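Local coordinates for protein PTHB1 (Homo sapiens, PDB 4YD8), which forms part of the BBSome, a coat complex thought to sort specific membrane proteins to the primary cilium, and contributes to it a seven-bladed beta-propeller domain, at residues A67-R79 and G122-H133. Residues are numbered along the deposited sequence; the frame is centred on the assembly and turned at random. Where two conformers were deposited one is given.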
loop_
_atom_site.group_PDB
_atom_site.type_symbol
_atom_site.label_atom_id
_atom_site.label_comp_id
_atom_site.label_asym_id
_atom_site.label_seq_id
_atom_site.Cartn_x
_atom_site.Cartn_y
_atom_site.Cartn_z
ATOM N N ALA A 67 -4.868 -32.913 9.956
ATOM C CA ALA A 67 -3.895 -31.844 10.140
ATOM C C ALA A 67 -3.891 -30.850 8.985
ATOM O O ALA A 67 -3.606 -31.213 7.845
ATOM C CB ALA A 67 -2.509 -32.434 10.324
ATOM N N GLN A 68 -4.205 -29.594 9.290
ATOM C CA GLN A 68 -4.101 -28.518 8.307
ATOM C C GLN A 68 -2.795 -27.753 8.489
ATOM O O GLN A 68 -2.366 -27.499 9.618
ATOM C CB GLN A 68 -5.286 -27.554 8.417
ATOM C CG GLN A 68 -6.638 -28.181 8.103
ATOM C CD GLN A 68 -6.632 -28.967 6.806
ATOM O OE1 GLN A 68 -6.241 -28.454 5.757
ATOM N NE2 GLN A 68 -7.068 -30.224 6.873
ATOM N N ALA A 69 -2.160 -27.397 7.376
ATOM C CA ALA A 69 -0.971 -26.547 7.426
ATOM C C ALA A 69 -1.327 -25.209 8.063
ATOM O O ALA A 69 -2.447 -24.721 7.918
ATOM C CB ALA A 69 -0.388 -26.343 6.034
ATOM N N GLU A 70 -0.373 -24.629 8.781
ATOM C CA GLU A 70 -0.588 -23.358 9.453
ATOM C C GLU A 70 -0.853 -22.242 8.452
ATOM O O GLU A 70 -0.356 -22.272 7.328
ATOM C CB GLU A 70 0.622 -22.999 10.322
ATOM C CG GLU A 70 0.789 -23.887 11.551
ATOM C CD GLU A 70 -0.414 -23.830 12.472
ATOM O OE1 GLU A 70 -0.679 -22.751 13.043
ATOM O OE2 GLU A 70 -1.098 -24.863 12.622
ATOM N N ASP A 71 -1.644 -21.264 8.872
ATOM C CA ASP A 71 -1.915 -20.068 8.082
ATOM C C ASP A 71 -0.652 -19.211 8.038
ATOM O O ASP A 71 -0.403 -18.485 7.083
ATOM C CB ASP A 71 -3.067 -19.246 8.685
ATOM C CG ASP A 71 -4.409 -19.991 8.704
ATOM O OD1 ASP A 71 -4.957 -20.314 7.628
ATOM O OD2 ASP A 71 -4.933 -20.222 9.817
ATOM N N LEU A 72 0.125 -19.282 9.109
ATOM C CA LEU A 72 1.340 -18.480 9.214
ATOM C C LEU A 72 2.480 -19.177 8.475
ATOM O O LEU A 72 2.930 -20.243 8.883
ATOM C CB LEU A 72 1.712 -18.251 10.682
ATOM C CG LEU A 72 2.979 -17.435 10.934
ATOM C CD1 LEU A 72 2.748 -15.982 10.551
ATOM C CD2 LEU A 72 3.393 -17.560 12.394
ATOM N N LEU A 73 2.939 -18.576 7.385
ATOM C CA LEU A 73 4.025 -19.164 6.607
ATOM C C LEU A 73 5.377 -18.819 7.204
ATOM O O LEU A 73 6.302 -19.612 7.157
ATOM C CB LEU A 73 3.972 -18.683 5.163
ATOM C CG LEU A 73 2.699 -19.006 4.381
ATOM C CD1 LEU A 73 2.851 -18.527 2.950
ATOM C CD2 LEU A 73 2.380 -20.494 4.433
ATOM N N LEU A 74 5.481 -17.619 7.760
ATOM C CA LEU A 74 6.757 -17.143 8.239
ATOM C C LEU A 74 6.567 -16.027 9.239
ATOM O O LEU A 74 5.723 -15.152 9.056
ATOM C CB LEU A 74 7.618 -16.655 7.074
ATOM C CG LEU A 74 9.007 -16.094 7.422
ATOM C CD1 LEU A 74 10.045 -16.687 6.500
ATOM C CD2 LEU A 74 9.027 -14.585 7.305
ATOM N N GLU A 75 7.367 -16.073 10.294
ATOM C CA GLU A 75 7.450 -14.984 11.245
ATOM C C GLU A 75 8.920 -14.790 11.571
ATOM O O GLU A 75 9.599 -15.745 11.915
ATOM C CB GLU A 75 6.644 -15.297 12.511
ATOM C CG GLU A 75 6.783 -14.243 13.601
ATOM C CD GLU A 75 6.004 -14.596 14.853
ATOM O OE1 GLU A 75 4.786 -14.312 14.908
ATOM O OE2 GLU A 75 6.617 -15.157 15.784
ATOM N N VAL A 76 9.413 -13.565 11.444
ATOM C CA VAL A 76 10.798 -13.281 11.796
ATOM C C VAL A 76 10.889 -11.963 12.568
ATOM O O VAL A 76 10.218 -10.976 12.245
ATOM C CB VAL A 76 11.717 -13.231 10.540
ATOM C CG1 VAL A 76 11.171 -12.275 9.508
ATOM C CG2 VAL A 76 13.139 -12.839 10.927
ATOM N N ASP A 77 11.711 -11.969 13.608
ATOM C CA ASP A 77 12.023 -10.765 14.355
ATOM C C ASP A 77 13.166 -10.021 13.671
ATOM O O ASP A 77 14.319 -10.443 13.746
ATOM C CB ASP A 77 12.404 -11.116 15.799
ATOM C CG ASP A 77 12.611 -9.891 16.660
ATOM O OD1 ASP A 77 12.464 -8.763 16.145
ATOM O OD2 ASP A 77 12.935 -10.055 17.856
ATOM N N LEU A 78 12.846 -8.913 13.013
ATOM C CA LEU A 78 13.853 -8.126 12.309
ATOM C C LEU A 78 14.603 -7.170 13.246
ATOM O O LEU A 78 15.560 -6.521 12.827
ATOM C CB LEU A 78 13.201 -7.352 11.159
ATOM C CG LEU A 78 12.519 -8.245 10.111
ATOM C CD1 LEU A 78 11.838 -7.414 9.022
ATOM C CD2 LEU A 78 13.527 -9.233 9.508
ATOM N N ARG A 79 14.170 -7.118 14.509
ATOM C CA ARG A 79 14.837 -6.373 15.589
ATOM C C ARG A 79 14.983 -4.878 15.312
ATOM O O ARG A 79 15.947 -4.238 15.743
ATOM C CB ARG A 79 16.217 -6.975 15.858
ATOM N N GLY A 122 7.219 -24.478 12.816
ATOM C CA GLY A 122 8.005 -23.318 12.427
ATOM C C GLY A 122 7.616 -22.710 11.093
ATOM O O GLY A 122 6.480 -22.836 10.636
ATOM N N ASN A 123 8.574 -22.041 10.465
ATOM C CA ASN A 123 8.358 -21.405 9.175
ATOM C C ASN A 123 8.196 -22.434 8.063
ATOM O O ASN A 123 8.802 -23.496 8.106
ATOM C CB ASN A 123 9.523 -20.467 8.853
ATOM C CG ASN A 123 9.667 -19.342 9.866
ATOM O OD1 ASN A 123 8.684 -18.880 10.462
ATOM N ND2 ASN A 123 10.903 -18.886 10.059
ATOM N N GLN A 124 7.375 -22.115 7.069
ATOM C CA GLN A 124 7.112 -23.032 5.968
ATOM C C GLN A 124 7.832 -22.613 4.690
ATOM O O GLN A 124 7.701 -23.250 3.645
ATOM C CB GLN A 124 5.605 -23.124 5.715
ATOM C CG GLN A 124 4.805 -23.407 6.964
ATOM C CD GLN A 124 3.329 -23.543 6.675
ATOM O OE1 GLN A 124 2.922 -24.319 5.813
ATOM N NE2 GLN A 124 2.521 -22.772 7.382
ATOM N N CYS A 125 8.590 -21.532 4.784
ATOM C CA CYS A 125 9.363 -21.034 3.665
ATOM C C CYS A 125 10.607 -20.375 4.226
ATOM O O CYS A 125 10.747 -20.241 5.441
ATOM C CB CYS A 125 8.558 -20.035 2.837
ATOM S SG CYS A 125 8.011 -18.557 3.774
ATOM N N GLN A 126 11.515 -19.962 3.355
ATOM C CA GLN A 126 12.664 -19.193 3.826
ATOM C C GLN A 126 12.547 -17.769 3.311
ATOM O O GLN A 126 11.854 -17.504 2.328
ATOM C CB GLN A 126 13.982 -19.825 3.380
ATOM C CG GLN A 126 14.179 -19.812 1.886
ATOM C CD GLN A 126 15.466 -20.481 1.455
ATOM O OE1 GLN A 126 15.986 -21.356 2.151
ATOM N NE2 GLN A 126 15.989 -20.073 0.297
HETATM N N MSE A 127 13.199 -16.848 4.011
HETATM C CA MSE A 127 13.290 -15.466 3.589
HETATM C C MSE A 127 14.745 -15.063 3.675
HETATM O O MSE A 127 15.287 -14.984 4.767
HETATM C CB MSE A 127 12.432 -14.571 4.477
HETATM C CG MSE A 127 12.368 -13.143 4.003
HETATM SE SE MSE A 127 11.023 -12.132 4.981
HETATM C CE MSE A 127 12.218 -11.205 6.212
ATOM N N LYS A 128 15.388 -14.846 2.533
ATOM C CA LYS A 128 16.822 -14.577 2.513
ATOM C C LYS A 128 17.079 -13.143 2.095
ATOM O O LYS A 128 16.478 -12.656 1.136
ATOM C CB LYS A 128 17.552 -15.512 1.544
ATOM C CG LYS A 128 17.213 -16.986 1.664
ATOM C CD LYS A 128 17.475 -17.525 3.052
ATOM C CE LYS A 128 18.946 -17.698 3.329
ATOM N NZ LYS A 128 19.133 -18.706 4.414
ATOM N N LEU A 129 17.995 -12.479 2.789
ATOM C CA LEU A 129 18.374 -11.114 2.435
ATOM C C LEU A 129 19.144 -11.086 1.118
ATOM O O LEU A 129 20.139 -11.805 0.954
ATOM C CB LEU A 129 19.223 -10.495 3.549
ATOM C CG LEU A 129 19.638 -9.037 3.356
ATOM C CD1 LEU A 129 18.449 -8.117 3.538
ATOM C CD2 LEU A 129 20.758 -8.678 4.336
HETATM N N MSE A 130 18.691 -10.269 0.175
HETATM C CA MSE A 130 19.409 -10.117 -1.096
HETATM C C MSE A 130 20.397 -8.970 -0.994
HETATM O O MSE A 130 21.552 -9.098 -1.394
HETATM C CB MSE A 130 18.442 -9.880 -2.260
HETATM C CG MSE A 130 17.445 -11.007 -2.490
HETATM SE SE MSE A 130 18.356 -12.658 -2.941
HETATM C CE MSE A 130 18.957 -12.294 -4.772
ATOM N N TYR A 131 19.943 -7.839 -0.461
ATOM C CA TYR A 131 20.843 -6.718 -0.228
ATOM C C TYR A 131 20.183 -5.772 0.737
ATOM O O TYR A 131 18.978 -5.848 0.967
ATOM C CB TYR A 131 21.207 -5.978 -1.527
ATOM C CG TYR A 131 20.011 -5.386 -2.259
ATOM C CD1 TYR A 131 19.553 -4.096 -1.972
ATOM C CD2 TYR A 131 19.350 -6.116 -3.247
ATOM C CE1 TYR A 131 18.452 -3.558 -2.646
ATOM C CE2 TYR A 131 18.263 -5.589 -3.926
ATOM C CZ TYR A 131 17.816 -4.318 -3.621
ATOM O OH TYR A 131 16.747 -3.796 -4.299
ATOM N N GLU A 132 20.977 -4.879 1.306
ATOM C CA GLU A 132 20.409 -3.824 2.129
ATOM C C GLU A 132 21.151 -2.526 1.884
ATOM O O GLU A 132 22.349 -2.526 1.581
ATOM C CB GLU A 132 20.455 -4.195 3.612
ATOM C CG GLU A 132 21.838 -4.401 4.171
ATOM C CD GLU A 132 21.812 -4.875 5.612
ATOM O OE1 GLU A 132 20.773 -4.698 6.275
ATOM O OE2 GLU A 132 22.826 -5.435 6.078
ATOM N N HIS A 133 20.418 -1.427 2.010
ATOM C CA HIS A 133 20.984 -0.098 1.904
ATOM C C HIS A 133 20.920 0.575 3.260
ATOM O O HIS A 133 19.847 0.687 3.849
ATOM C CB HIS A 133 20.224 0.737 0.869
ATOM C CG HIS A 133 20.422 0.274 -0.538
ATOM N ND1 HIS A 133 21.623 0.417 -1.205
ATOM C CD2 HIS A 133 19.579 -0.335 -1.404
ATOM C CE1 HIS A 133 21.504 -0.083 -2.422
ATOM N NE2 HIS A 133 20.275 -0.540 -2.571
HETATM O O HOH W 1 4.108 -21.524 10.710
#
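Gln124 joins the two segments through both its amide group and its backbone. Its NE2 donates to Glu70 O at 2.9 Å and to Leu72 O at 3.0 Å, approaching each carbonyl from above its plane; Glu70 O lies in the plane of the Gln124 amide. Extended beyond CG (chi2 -178°), the side chain carries the amide to these two carbonyls, while Gln124 N makes a nearly straight 2.7 Å bond to Leu73 O. A leucine in its place would probably leave the carbonyls of Glu70 and Leu72 without this shared donor. Asn123 OD1 accepts from Glu75 N at 3.1 Å.

Among apolar contacts, Leu74 sets CB against Cys125 SG (3.8 Å) and CD1 against CB of selenomethionine Met127, whose terminal CE, turned by a bend at chi3, reaches Val76 CG1 at 3.6 Å and, more loosely, Leu78 CD2.

The loop leading into strand 127-134, with Met127 of that strand, packs along strand 72-77 and the residues just before it; both are outer strands of successive four-stranded propeller blades, joined here near the surface. Leu73 and Leu74 form a classic beta bulge opposite Ile55 of strand 52-56, whereas Met127 also packs on Tyr110 and Leu99.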